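Local coordinates for putative cellulase CEL6 (Mycobacterium tuberculosis, PDB 1UP3), which probably hydrolyses beta-1,4-glucosidic bonds within cellulose chains, as a family 6 glycoside hydrolase of the endoglucanase type, at residues S41-Q46 with L187-F192; T74-G77 with R81-G84; P119-M124 with D138-A143; Y142-L147 with V155-G160. All coordinates share one frame; numbering follows the deposited sequence.

Contact 1 (S41-Q46 with L187-F192). With BGC (beta-D-glucopyranose), chain B.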
loop_
_atom_site.group_PDB
_atom_site.type_symbol
_atom_site.label_atom_id
_atom_site.label_comp_id
_atom_site.label_asym_id
_atom_site.label_seq_id
_atom_site.Cartn_x
_atom_site.Cartn_y
_atom_site.Cartn_z
ATOM N N SER A 41 4.108 -0.324 -5.981
ATOM C CA SER A 41 2.698 0.024 -6.249
ATOM C C SER A 41 2.678 1.486 -6.601
ATOM O O SER A 41 3.583 2.250 -6.207
ATOM C CB SER A 41 1.765 -0.222 -5.052
ATOM O OG SER A 41 1.982 0.743 -4.031
ATOM N N TYR A 42 1.653 1.900 -7.334
ATOM C CA TYR A 42 1.486 3.280 -7.775
ATOM C C TYR A 42 0.436 3.941 -6.881
ATOM O O TYR A 42 -0.694 3.523 -6.848
ATOM C CB TYR A 42 1.067 3.275 -9.254
ATOM C CG TYR A 42 1.060 4.645 -9.891
ATOM C CD1 TYR A 42 2.243 5.231 -10.325
ATOM C CD2 TYR A 42 -0.105 5.335 -10.077
ATOM C CE1 TYR A 42 2.261 6.486 -10.920
ATOM C CE2 TYR A 42 -0.099 6.607 -10.679
ATOM C CZ TYR A 42 1.080 7.169 -11.085
ATOM O OH TYR A 42 1.088 8.438 -11.660
ATOM N N TRP A 43 0.839 4.999 -6.165
ATOM C CA TRP A 43 -0.021 5.620 -5.175
ATOM C C TRP A 43 -0.803 6.766 -5.800
ATOM O O TRP A 43 -0.191 7.653 -6.452
ATOM C CB TRP A 43 0.813 6.163 -4.030
ATOM C CG TRP A 43 1.449 5.116 -3.138
ATOM C CD1 TRP A 43 2.296 4.120 -3.507
ATOM C CD2 TRP A 43 1.205 4.928 -1.750
ATOM N NE1 TRP A 43 2.648 3.367 -2.404
ATOM C CE2 TRP A 43 1.979 3.841 -1.315
ATOM C CE3 TRP A 43 0.421 5.609 -0.805
ATOM C CZ2 TRP A 43 1.988 3.398 -0.001
ATOM C CZ3 TRP A 43 0.440 5.186 0.503
ATOM C CH2 TRP A 43 1.220 4.071 0.902
ATOM N N LEU A 44 -2.109 6.790 -5.554
ATOM C CA LEU A 44 -3.001 7.853 -6.037
ATOM C C LEU A 44 -3.635 8.576 -4.845
ATOM O O LEU A 44 -4.007 7.960 -3.850
ATOM C CB LEU A 44 -4.089 7.245 -6.874
ATOM C CG LEU A 44 -3.606 6.462 -8.093
ATOM C CD1 LEU A 44 -4.804 5.754 -8.739
ATOM C CD2 LEU A 44 -2.914 7.389 -9.057
ATOM N N ASP A 45 -3.741 9.881 -4.956
ATOM C CA ASP A 45 -4.402 10.692 -3.953
ATOM C C ASP A 45 -5.098 11.902 -4.552
ATOM O O ASP A 45 -5.451 11.887 -5.715
ATOM C CB ASP A 45 -3.434 11.024 -2.827
ATOM C CG ASP A 45 -2.306 11.947 -3.239
ATOM O OD1 ASP A 45 -2.266 12.414 -4.407
ATOM O OD2 ASP A 45 -1.395 12.273 -2.411
ATOM N N GLN A 46 -5.306 12.918 -3.722
ATOM C CA GLN A 46 -6.082 14.090 -4.135
ATOM C C GLN A 46 -5.381 14.952 -5.177
ATOM O O GLN A 46 -6.008 15.855 -5.745
ATOM C CB GLN A 46 -6.487 14.952 -2.932
ATOM C CG GLN A 46 -5.386 15.831 -2.330
ATOM C CD GLN A 46 -4.237 15.077 -1.711
ATOM O OE1 GLN A 46 -4.405 13.989 -1.135
ATOM N NE2 GLN A 46 -3.060 15.638 -1.828
ATOM N N LEU A 187 -1.311 -5.801 5.046
ATOM C CA LEU A 187 -0.549 -5.593 6.289
ATOM C C LEU A 187 0.836 -5.008 6.046
ATOM O O LEU A 187 1.455 -5.234 5.003
ATOM C CB LEU A 187 -0.329 -6.927 6.971
ATOM C CG LEU A 187 -1.559 -7.731 7.422
ATOM C CD1 LEU A 187 -1.140 -9.108 7.968
ATOM C CD2 LEU A 187 -2.313 -6.911 8.474
ATOM N N ASN A 188 1.327 -4.289 7.053
ATOM C CA ASN A 188 2.705 -3.807 7.098
ATOM C C ASN A 188 3.025 -2.675 6.136
ATOM O O ASN A 188 4.205 -2.402 5.900
ATOM C CB ASN A 188 3.693 -4.964 6.856
ATOM C CG ASN A 188 4.980 -4.858 7.703
ATOM O OD1 ASN A 188 4.994 -4.308 8.826
ATOM N ND2 ASN A 188 6.068 -5.333 7.141
ATOM N N VAL A 189 1.992 -2.040 5.567
ATOM C CA VAL A 189 2.231 -1.032 4.548
ATOM C C VAL A 189 3.052 0.130 5.133
ATOM O O VAL A 189 2.684 0.732 6.151
ATOM C CB VAL A 189 0.905 -0.536 3.850
ATOM C CG1 VAL A 189 1.209 0.627 2.895
ATOM C CG2 VAL A 189 0.215 -1.668 3.141
ATOM N N SER A 190 4.163 0.438 4.482
ATOM C CA SER A 190 5.091 1.428 4.942
ATOM C C SER A 190 5.731 1.138 6.275
ATOM O O SER A 190 6.312 2.043 6.844
ATOM C CB SER A 190 4.469 2.837 4.935
ATOM O OG SER A 190 3.886 3.098 3.685
ATOM N N ASN A 191 5.625 -0.079 6.779
ATOM C CA ASN A 191 6.284 -0.407 8.055
ATOM C C ASN A 191 7.344 -1.485 7.848
ATOM O O ASN A 191 7.766 -1.729 6.733
ATOM C CB ASN A 191 5.233 -0.723 9.109
ATOM C CG ASN A 191 5.644 -0.247 10.476
ATOM O OD1 ASN A 191 6.663 -0.691 11.004
ATOM N ND2 ASN A 191 4.846 0.667 11.072
ATOM N N PHE A 192 7.795 -2.067 8.940
ATOM C CA PHE A 192 9.074 -2.752 8.994
ATOM C C PHE A 192 9.017 -4.083 9.715
ATOM O O PHE A 192 10.081 -4.676 9.907
ATOM C CB PHE A 192 10.114 -1.818 9.684
ATOM C CG PHE A 192 10.245 -0.464 9.037
ATOM C CD1 PHE A 192 11.104 -0.257 7.984
ATOM C CD2 PHE A 192 9.437 0.594 9.459
ATOM C CE1 PHE A 192 11.177 0.998 7.370
ATOM C CE2 PHE A 192 9.494 1.827 8.833
ATOM C CZ PHE A 192 10.341 2.029 7.809
HETATM C C2 BGC B . 1.976 6.638 10.893
HETATM C C3 BGC B . 1.668 6.579 9.404
HETATM C C4 BGC B . 2.408 5.413 8.748
HETATM C C5 BGC B . 2.119 4.129 9.555
HETATM C C6 BGC B . 2.959 2.946 9.053
HETATM C C1 BGC B . 1.677 5.284 11.544
HETATM O O2 BGC B . 1.269 7.717 11.533
HETATM O O3 BGC B . 1.977 7.801 8.753
HETATM O O4 BGC B . 2.020 5.219 7.384
HETATM O O5 BGC B . 2.447 4.282 10.927
HETATM O O6 BGC B . 2.622 1.763 9.751
#
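Trp43 meets Val189 and Ser190 with the far corner of its indole, the benzo-ring carbon CH2, which lies 4.0 Å from Val189 CG1. Ser190 OG stands at the same distance from that carbon, and both neighbours approach the ring obliquely. The indole of Trp43 and the side chain of Val189 come from opposite directions, and they touch only through the benzo ring and one methyl. With CG placed opposite the carbonyl carbon (chi1 -70°), the indole leaves the edge strand 42-44 and reaches for the loop after strand 184-187. Its pyrrole end is held elsewhere, by a hydrogen bond from NE1 to the carbonyl of Ile260.

The packed side of the contact is the type II turn from Asn188 to Asn191, closed by Asn191 N to Asn188 O at 2.9 Å. Val189 and Ser190, its two central residues, are buried. Ser190 has the positive phi that the third position of such a turn demands, and its backbone N is bonded to Asp217. Trp43 is looser: it remains partly exposed, and the whole contact buries only 78 Å².

Beyond the turn, Asn191 ND2 donates to O6 of the glucose at 2.8 Å along an almost straight line (174°). The other end of the amide, OD1, accepts from Phe192 N at 2.7 Å on an in-plane lone pair. Nitrogen and oxygen therefore have different partners, which should fix the amide with its donor toward the sugar, the turn probably setting its position.

Contact 2 (T74-G77 with R81-G84); sequences TLYG and RDCG. With BGC (beta-D-glucopyranose), chain B.
The loop that follows strand 72-75 at the carboxyl end of the parallel sheet, where barrel-like enzymes of this kind bind substrate, folds back so that Arg81 lies on Tyr76. The guanidinium is nearly parallel to the phenol ring, with planes 15° apart and centres 4.4 Å from each other. This stack is offset: Arg81 CD, not the charged group, sits over the middle of the ring, 3.5 Å from the centroid in a CH-pi contact. A bend at chi3 (73°) in an otherwise extended chain turns the guanidinium flat after CD has crossed the ring. It also brings NH1 to the carbonyl of the same tyrosine, Tyr76 O, at 2.8 Å. That bond is fairly straight (162°) and lies in the guanidinium plane, so Arg81 grips both the side chain and the backbone of one residue.

At the other end of the ring, Tyr76 OH donates to a water at 2.6 Å. The water in turn donates to Asp82 OD1, 2.7 Å away, and bridges two oxygens that are themselves 4.0 Å apart. The same carboxylate oxygen, Asp82 OD1, receives O3 of the glucose at 2.8 Å. Tyrosine suits its place, offering a face to arginine and a hydroxyl to the water that may steady a sugar-binding aspartate.

Around this core, Asp45 beside edge strand 42-44 forms a salt bridge with Arg81 NH1, while the carbonyls of Ala87 and Ser88 take NE and NH2. Trp43 meets Tyr76 edge-to-face, and the disulfide from Cys83 to Cys127 ties the loop to the region just after helix 121-124.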
loop_
_atom_site.group_PDB
_atom_site.type_symbol
_atom_site.label_atom_id
_atom_site.label_comp_id
_atom_site.label_asym_id
_atom_site.label_seq_id
_atom_site.Cartn_x
_atom_site.Cartn_y
_atom_site.Cartn_z
ATOM N N THR A 74 -2.300 1.848 -5.169
ATOM C CA THR A 74 -2.620 2.169 -3.784
ATOM C C THR A 74 -3.460 3.428 -3.712
ATOM O O THR A 74 -3.040 4.462 -4.210
ATOM C CB THR A 74 -1.352 2.319 -3.011
ATOM O OG1 THR A 74 -0.648 1.060 -3.042
ATOM C CG2 THR A 74 -1.647 2.610 -1.512
ATOM N N LEU A 75 -4.653 3.326 -3.150
ATOM C CA LEU A 75 -5.521 4.490 -3.007
ATOM C C LEU A 75 -5.266 5.133 -1.658
ATOM O O LEU A 75 -5.428 4.498 -0.628
ATOM C CB LEU A 75 -6.997 4.079 -3.170
ATOM C CG LEU A 75 -7.336 3.371 -4.487
ATOM C CD1 LEU A 75 -8.836 3.094 -4.559
ATOM C CD2 LEU A 75 -6.902 4.161 -5.723
ATOM N N TYR A 76 -4.920 6.416 -1.651
ATOM C CA TYR A 76 -4.518 7.099 -0.409
ATOM C C TYR A 76 -5.100 8.516 -0.402
ATOM O O TYR A 76 -4.363 9.509 -0.401
ATOM C CB TYR A 76 -2.980 7.089 -0.319
ATOM C CG TYR A 76 -2.344 7.456 1.014
ATOM C CD1 TYR A 76 -2.802 6.873 2.186
ATOM C CD2 TYR A 76 -1.265 8.315 1.071
ATOM C CE1 TYR A 76 -2.227 7.165 3.431
ATOM C CE2 TYR A 76 -0.649 8.624 2.290
ATOM C CZ TYR A 76 -1.116 8.027 3.460
ATOM O OH TYR A 76 -0.520 8.343 4.679
ATOM N N GLY A 77 -6.426 8.590 -0.478
ATOM C CA GLY A 77 -7.146 9.860 -0.579
ATOM C C GLY A 77 -8.157 10.114 0.531
ATOM O O GLY A 77 -8.923 11.079 0.421
ATOM N N ARG A 81 -6.685 12.413 6.012
ATOM C CA ARG A 81 -5.573 11.475 5.830
ATOM C C ARG A 81 -4.488 11.731 6.850
ATOM O O ARG A 81 -4.120 12.867 7.081
ATOM C CB ARG A 81 -5.027 11.561 4.421
ATOM C CG ARG A 81 -4.139 10.415 4.006
ATOM C CD ARG A 81 -3.635 10.596 2.610
ATOM N NE ARG A 81 -2.625 11.630 2.522
ATOM C CZ ARG A 81 -2.075 12.020 1.402
ATOM N NH1 ARG A 81 -2.417 11.474 0.243
ATOM N NH2 ARG A 81 -1.133 12.939 1.419
ATOM N N ASP A 82 -3.999 10.627 7.445
ATOM C CA ASP A 82 -2.923 10.651 8.404
ATOM C C ASP A 82 -3.251 11.469 9.648
ATOM O O ASP A 82 -2.344 11.822 10.402
ATOM C CB ASP A 82 -1.636 11.162 7.756
ATOM C CG ASP A 82 -0.413 10.521 8.320
ATOM O OD1 ASP A 82 -0.412 9.267 8.552
ATOM O OD2 ASP A 82 0.612 11.199 8.634
ATOM N N CYS A 83 -4.541 11.759 9.878
ATOM C CA CYS A 83 -4.945 12.567 11.023
ATOM C C CYS A 83 -4.110 13.847 11.132
ATOM O O CYS A 83 -3.801 14.288 12.233
ATOM C CB CYS A 83 -4.851 11.749 12.288
ATOM S SG CYS A 83 -5.846 10.241 12.256
ATOM N N GLY A 84 -3.801 14.453 9.998
ATOM C CA GLY A 84 -3.152 15.753 9.952
ATOM C C GLY A 84 -1.679 15.755 10.290
ATOM O O GLY A 84 -1.087 16.819 10.545
HETATM C C2 BGC B . 1.976 6.638 10.893
HETATM C C3 BGC B . 1.668 6.579 9.404
HETATM C C4 BGC B . 2.408 5.413 8.748
HETATM C C5 BGC B . 2.119 4.129 9.555
HETATM C C6 BGC B . 2.959 2.946 9.053
HETATM C C1 BGC B . 1.677 5.284 11.544
HETATM O O2 BGC B . 1.269 7.717 11.533
HETATM O O3 BGC B . 1.977 7.801 8.753
HETATM O O4 BGC B . 2.020 5.219 7.384
HETATM O O5 BGC B . 2.447 4.282 10.927
HETATM O O6 BGC B . 2.622 1.763 9.751
HETATM O O HOH W 1 -1.760 7.717 6.869
#

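Contact 3 (P119-M124 with D138-A143); sequences PDALAM and DLVRYA. With BGC (beta-D-glucopyranose), chain B.
Apolar packing joins the two segments through one methyl of Val140. Its CG2 lies 4.3 Å from Leu122 CD2 and 4.5 Å from Ala121 CB, so it meets two consecutive residues of the short, weakly bonded helix 121-124. Ala121 and Val140 are the nearest pair of CA atoms, 8.2 Å apart, and the single methyl of Ala121 fits in this gap. In Leu122 chi2 (-176°) sends CD1 out anti to CA, and it is the other branch, CD2, that meets the valine methyl. All three residues are buried, as suits their hydrocarbon side chains.

The packing belongs to a beta-alpha-beta unit. Strand 113-117 leads into the 119-124 segment, helix 130-147 makes the crossover, and strand 153-158 returns parallel beside the first.

The charged pair of the long helix takes no part in this packing. Arg141 NH2 forms a salt bridge with Asp138 OD1 at 2.8 Å, one helical turn earlier, and that oxygen lies 25° out of the guanidinium plane. A second, weak bond comes from NH1.

Contacts with the sugar occupy the opposite flank of the short helix. O4 of the glucose donates to Asp120 OD2 at 2.7 Å, while Met124 CE approaches its O2 to 3.6 Å. Asp120 also begins the helical turn, its carbonyl accepting from Met124 N at 2.8 Å, and its own backbone N is bonded to Asp158 OD2.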
loop_
_atom_site.group_PDB
_atom_site.type_symbol
_atom_site.label_atom_id
_atom_site.label_comp_id
_atom_site.label_asym_id
_atom_site.label_seq_id
_atom_site.Cartn_x
_atom_site.Cartn_y
_atom_site.Cartn_z
ATOM N N PRO A 119 -4.227 2.746 2.967
ATOM C CA PRO A 119 -3.252 2.472 4.056
ATOM C C PRO A 119 -3.550 3.351 5.275
ATOM O O PRO A 119 -3.716 4.553 5.113
ATOM C CB PRO A 119 -1.912 2.887 3.433
ATOM C CG PRO A 119 -2.092 2.528 1.980
ATOM C CD PRO A 119 -3.540 2.926 1.682
ATOM N N ASP A 120 -3.638 2.724 6.433
ATOM C CA ASP A 120 -3.784 3.365 7.760
ATOM C C ASP A 120 -5.188 3.794 8.089
ATOM O O ASP A 120 -5.439 4.110 9.241
ATOM C CB ASP A 120 -2.892 4.594 7.968
ATOM C CG ASP A 120 -1.429 4.360 7.678
ATOM O OD1 ASP A 120 -0.941 3.210 7.787
ATOM O OD2 ASP A 120 -0.694 5.338 7.355
ATOM N N ALA A 121 -6.119 3.807 7.132
ATOM C CA ALA A 121 -7.401 4.480 7.417
ATOM C C ALA A 121 -8.170 3.796 8.542
ATOM O O ALA A 121 -8.644 4.452 9.485
ATOM C CB ALA A 121 -8.248 4.603 6.176
ATOM N N LEU A 122 -8.333 2.493 8.453
ATOM C CA LEU A 122 -9.079 1.761 9.497
ATOM C C LEU A 122 -8.288 1.743 10.810
ATOM O O LEU A 122 -8.879 1.874 11.883
ATOM C CB LEU A 122 -9.403 0.337 9.092
ATOM C CG LEU A 122 -10.347 0.162 7.888
ATOM C CD1 LEU A 122 -10.651 -1.309 7.670
ATOM C CD2 LEU A 122 -11.625 0.925 8.088
ATOM N N ALA A 123 -6.972 1.598 10.719
ATOM C CA ALA A 123 -6.140 1.448 11.941
ATOM C C ALA A 123 -6.035 2.747 12.706
ATOM O O ALA A 123 -5.957 2.719 13.941
ATOM C CB ALA A 123 -4.750 0.925 11.593
ATOM N N MET A 124 -6.036 3.879 11.989
ATOM C CA MET A 124 -5.836 5.205 12.587
ATOM C C MET A 124 -7.161 5.904 12.924
ATOM O O MET A 124 -7.154 7.001 13.464
ATOM C CB MET A 124 -4.977 6.098 11.685
ATOM C CG MET A 124 -4.193 7.151 12.467
ATOM S SD MET A 124 -3.359 8.308 11.375
ATOM C CE MET A 124 -2.211 7.268 10.752
ATOM N N ASP A 138 -17.810 4.165 6.425
ATOM C CA ASP A 138 -18.706 4.223 5.266
ATOM C C ASP A 138 -17.998 4.484 3.945
ATOM O O ASP A 138 -18.377 3.897 2.922
ATOM C CB ASP A 138 -19.811 5.244 5.471
ATOM C CG ASP A 138 -20.750 4.880 6.594
ATOM O OD1 ASP A 138 -20.780 3.705 7.039
ATOM O OD2 ASP A 138 -21.495 5.746 7.090
ATOM N N LEU A 139 -16.960 5.327 3.961
ATOM C CA LEU A 139 -16.179 5.618 2.766
ATOM C C LEU A 139 -15.333 4.424 2.324
ATOM O O LEU A 139 -15.245 4.141 1.133
ATOM C CB LEU A 139 -15.299 6.850 3.010
ATOM C CG LEU A 139 -16.101 8.138 3.183
ATOM C CD1 LEU A 139 -15.133 9.265 3.547
ATOM C CD2 LEU A 139 -16.952 8.489 2.032
ATOM N N VAL A 140 -14.763 3.696 3.279
ATOM C CA VAL A 140 -14.007 2.519 2.937
ATOM C C VAL A 140 -14.953 1.452 2.390
ATOM O O VAL A 140 -14.617 0.761 1.436
ATOM C CB VAL A 140 -13.142 2.026 4.112
ATOM C CG1 VAL A 140 -12.435 0.719 3.730
ATOM C CG2 VAL A 140 -12.117 3.107 4.455
ATOM N N ARG A 141 -16.105 1.283 3.026
ATOM C CA ARG A 141 -17.102 0.360 2.496
ATOM C C ARG A 141 -17.553 0.744 1.076
ATOM O O ARG A 141 -17.737 -0.133 0.208
ATOM C CB ARG A 141 -18.315 0.282 3.443
ATOM C CG ARG A 141 -19.290 -0.825 3.008
ATOM C CD ARG A 141 -20.541 -0.975 3.899
ATOM N NE ARG A 141 -20.303 -0.472 5.216
ATOM C CZ ARG A 141 -20.784 0.630 5.788
ATOM N NH1 ARG A 141 -21.704 1.410 5.209
ATOM N NH2 ARG A 141 -20.328 0.920 7.014
ATOM N N TYR A 142 -17.708 2.040 0.821
ATOM C CA TYR A 142 -18.069 2.532 -0.499
ATOM C C TYR A 142 -17.002 2.129 -1.537
ATOM O O TYR A 142 -17.318 1.653 -2.622
ATOM C CB TYR A 142 -18.247 4.048 -0.479
ATOM C CG TYR A 142 -18.792 4.580 -1.794
ATOM C CD1 TYR A 142 -20.129 4.527 -2.066
ATOM C CD2 TYR A 142 -17.934 5.066 -2.784
ATOM C CE1 TYR A 142 -20.646 4.963 -3.281
ATOM C CE2 TYR A 142 -18.444 5.522 -4.010
ATOM C CZ TYR A 142 -19.811 5.434 -4.246
ATOM O OH TYR A 142 -20.388 5.863 -5.442
ATOM N N ALA A 143 -15.732 2.285 -1.168
ATOM C CA ALA A 143 -14.647 1.858 -2.032
ATOM C C ALA A 143 -14.723 0.374 -2.357
ATOM O O ALA A 143 -14.594 -0.015 -3.497
ATOM C CB ALA A 143 -13.315 2.207 -1.411
HETATM C C2 BGC B . 1.976 6.638 10.893
HETATM C C3 BGC B . 1.668 6.579 9.404
HETATM C C4 BGC B . 2.408 5.413 8.748
HETATM C C5 BGC B . 2.119 4.129 9.555
HETATM C C6 BGC B . 2.959 2.946 9.053
HETATM C C1 BGC B . 1.677 5.284 11.544
HETATM O O2 BGC B . 1.269 7.717 11.533
HETATM O O3 BGC B . 1.977 7.801 8.753
HETATM O O4 BGC B . 2.020 5.219 7.384
HETATM O O5 BGC B . 2.447 4.282 10.927
HETATM O O6 BGC B . 2.622 1.763 9.751
#

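Contact 4 (Y142-L147 with V155-G160)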
loop_
_atom_site.group_PDB
_atom_site.type_symbol
_atom_site.label_atom_id
_atom_site.label_comp_id
_atom_site.label_asym_id
_atom_site.label_seq_id
_atom_site.Cartn_x
_atom_site.Cartn_y
_atom_site.Cartn_z
ATOM N N TYR A 142 -17.708 2.040 0.821
ATOM C CA TYR A 142 -18.069 2.532 -0.499
ATOM C C TYR A 142 -17.002 2.129 -1.537
ATOM O O TYR A 142 -17.318 1.653 -2.622
ATOM C CB TYR A 142 -18.247 4.048 -0.479
ATOM C CG TYR A 142 -18.792 4.580 -1.794
ATOM C CD1 TYR A 142 -20.129 4.527 -2.066
ATOM C CD2 TYR A 142 -17.934 5.066 -2.784
ATOM C CE1 TYR A 142 -20.646 4.963 -3.281
ATOM C CE2 TYR A 142 -18.444 5.522 -4.010
ATOM C CZ TYR A 142 -19.811 5.434 -4.246
ATOM O OH TYR A 142 -20.388 5.863 -5.442
ATOM N N ALA A 143 -15.732 2.285 -1.168
ATOM C CA ALA A 143 -14.647 1.858 -2.032
ATOM C C ALA A 143 -14.723 0.374 -2.357
ATOM O O ALA A 143 -14.594 -0.015 -3.497
ATOM C CB ALA A 143 -13.315 2.207 -1.411
ATOM N N VAL A 144 -14.939 -0.472 -1.363
ATOM C CA VAL A 144 -15.033 -1.896 -1.575
ATOM C C VAL A 144 -16.184 -2.197 -2.512
ATOM O O VAL A 144 -16.033 -2.924 -3.503
ATOM C CB VAL A 144 -15.215 -2.672 -0.247
ATOM C CG1 VAL A 144 -15.577 -4.124 -0.510
ATOM C CG2 VAL A 144 -13.944 -2.596 0.604
ATOM N N ASP A 145 -17.354 -1.630 -2.204
ATOM C CA ASP A 145 -18.561 -1.936 -2.982
ATOM C C ASP A 145 -18.438 -1.491 -4.429
ATOM O O ASP A 145 -19.010 -2.134 -5.318
ATOM C CB ASP A 145 -19.779 -1.238 -2.388
ATOM C CG ASP A 145 -20.274 -1.859 -1.080
ATOM O OD1 ASP A 145 -19.848 -2.975 -0.688
ATOM O OD2 ASP A 145 -21.183 -1.281 -0.433
ATOM N N THR A 146 -17.723 -0.404 -4.680
ATOM C CA THR A 146 -17.632 0.181 -6.029
ATOM C C THR A 146 -16.512 -0.430 -6.844
ATOM O O THR A 146 -16.674 -0.705 -8.036
ATOM C CB THR A 146 -17.459 1.678 -5.903
ATOM O OG1 THR A 146 -18.526 2.186 -5.074
ATOM C CG2 THR A 146 -17.635 2.383 -7.241
ATOM N N LEU A 147 -15.359 -0.607 -6.223
ATOM C CA LEU A 147 -14.191 -1.124 -6.914
ATOM C C LEU A 147 -14.343 -2.584 -7.334
ATOM O O LEU A 147 -13.820 -2.965 -8.398
ATOM C CB LEU A 147 -12.905 -0.931 -6.116
ATOM C CG LEU A 147 -12.535 0.519 -5.808
ATOM C CD1 LEU A 147 -11.510 0.557 -4.699
ATOM C CD2 LEU A 147 -12.045 1.233 -7.087
ATOM N N VAL A 155 -8.969 -6.777 -4.611
ATOM C CA VAL A 155 -9.069 -5.616 -3.703
ATOM C C VAL A 155 -8.683 -6.039 -2.295
ATOM O O VAL A 155 -9.254 -7.003 -1.759
ATOM C CB VAL A 155 -10.481 -4.996 -3.732
ATOM C CG1 VAL A 155 -10.566 -3.798 -2.750
ATOM C CG2 VAL A 155 -10.849 -4.569 -5.149
ATOM N N TYR A 156 -7.748 -5.299 -1.710
ATOM C CA TYR A 156 -7.239 -5.577 -0.362
ATOM C C TYR A 156 -7.418 -4.309 0.460
ATOM O O TYR A 156 -6.857 -3.259 0.141
ATOM C CB TYR A 156 -5.758 -6.001 -0.371
ATOM C CG TYR A 156 -5.514 -7.282 -1.141
ATOM C CD1 TYR A 156 -5.242 -7.246 -2.499
ATOM C CD2 TYR A 156 -5.578 -8.532 -0.530
ATOM C CE1 TYR A 156 -5.043 -8.386 -3.237
ATOM C CE2 TYR A 156 -5.391 -9.699 -1.295
ATOM C CZ TYR A 156 -5.139 -9.616 -2.631
ATOM O OH TYR A 156 -4.935 -10.755 -3.382
ATOM N N VAL A 157 -8.226 -4.380 1.505
ATOM C CA VAL A 157 -8.454 -3.238 2.394
ATOM C C VAL A 157 -7.335 -3.143 3.408
ATOM O O VAL A 157 -6.973 -4.122 4.061
ATOM C CB VAL A 157 -9.799 -3.423 3.158
ATOM C CG1 VAL A 157 -9.998 -2.288 4.109
ATOM C CG2 VAL A 157 -10.937 -3.575 2.135
ATOM N N ASP A 158 -6.749 -1.976 3.593
ATOM C CA ASP A 158 -5.611 -1.965 4.496
ATOM C C ASP A 158 -6.043 -2.207 5.938
ATOM O O ASP A 158 -7.034 -1.621 6.427
ATOM C CB ASP A 158 -4.828 -0.679 4.382
ATOM C CG ASP A 158 -3.554 -0.751 5.174
ATOM O OD1 ASP A 158 -2.636 -1.464 4.725
ATOM O OD2 ASP A 158 -3.450 -0.230 6.327
ATOM N N ALA A 159 -5.212 -2.966 6.676
ATOM C CA ALA A 159 -5.556 -3.411 8.019
ATOM C C ALA A 159 -4.425 -3.149 9.051
ATOM O O ALA A 159 -4.377 -3.815 10.096
ATOM C CB ALA A 159 -5.898 -4.891 7.980
ATOM N N GLY A 160 -3.541 -2.204 8.778
ATOM C CA GLY A 160 -2.516 -1.851 9.756
ATOM C C GLY A 160 -1.431 -2.880 9.843
ATOM O O GLY A 160 -0.912 -3.323 8.812
#
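With CG1 lying opposite the backbone N in both Val144 (chi1 169°) and Val157 (chi1 177°), each valine is left with CG2 on the side facing its partner. The two CG2 methyls meet at 3.5 Å, a tight approach for carbon, with the side chains crossing at about a right angle. One helical turn further on, Leu147 touches with its base: CB lies 4.3 Å from Val155 CG2.

Here helix 130-147 packs on strand 153-158, the strand it leads into, in the second half of a beta-alpha-beta unit. Alternation along the strand puts Val155 and Val157 against the helix, where branched residues suit both extended backbone and close packing. Tyr156 points away, and its hydroxyl bonds to Asp255 on the edge strand 254-258.

Short-range polar bonds lie within each segment. Tyr142 O accepts from Thr146 N at 2.9 Å and from Thr146 OG1 at 2.8 Å, the two donors reaching it from opposite faces of its plane. Past the strand's end, Gly160 N donates to Asp158 OD2 at 3.1 Å from above the carboxylate plane, forming an Asx turn, and the positive phi of Gly160 suits a glycine. Asp158 OD1 is bonded to Ser186 OG.

From the N terminus, 41-46 on edge strand 42-44 comes first and finds its partner last, at 187-192, so contact 1 spans the other three. Within that span contact 2 closes a short loop after strand 72-75. Contact 3 then folds 119-124 onto helix 130-147, and contact 4 starts on the same helix, sharing Tyr142 and Ala143, and closes on strand 153-158. Contact 2 precedes both in series. Pro119 packs against Trp43 and Val189, joining contacts 1 and 3, and Leu75 meets Leu147 between contacts 2 and 4. Contacts 1, 2 and 3 each supply a residue bonded to the same glucose, whereas contact 4 does not touch the glucose and joins helix 130-147 to the sheet.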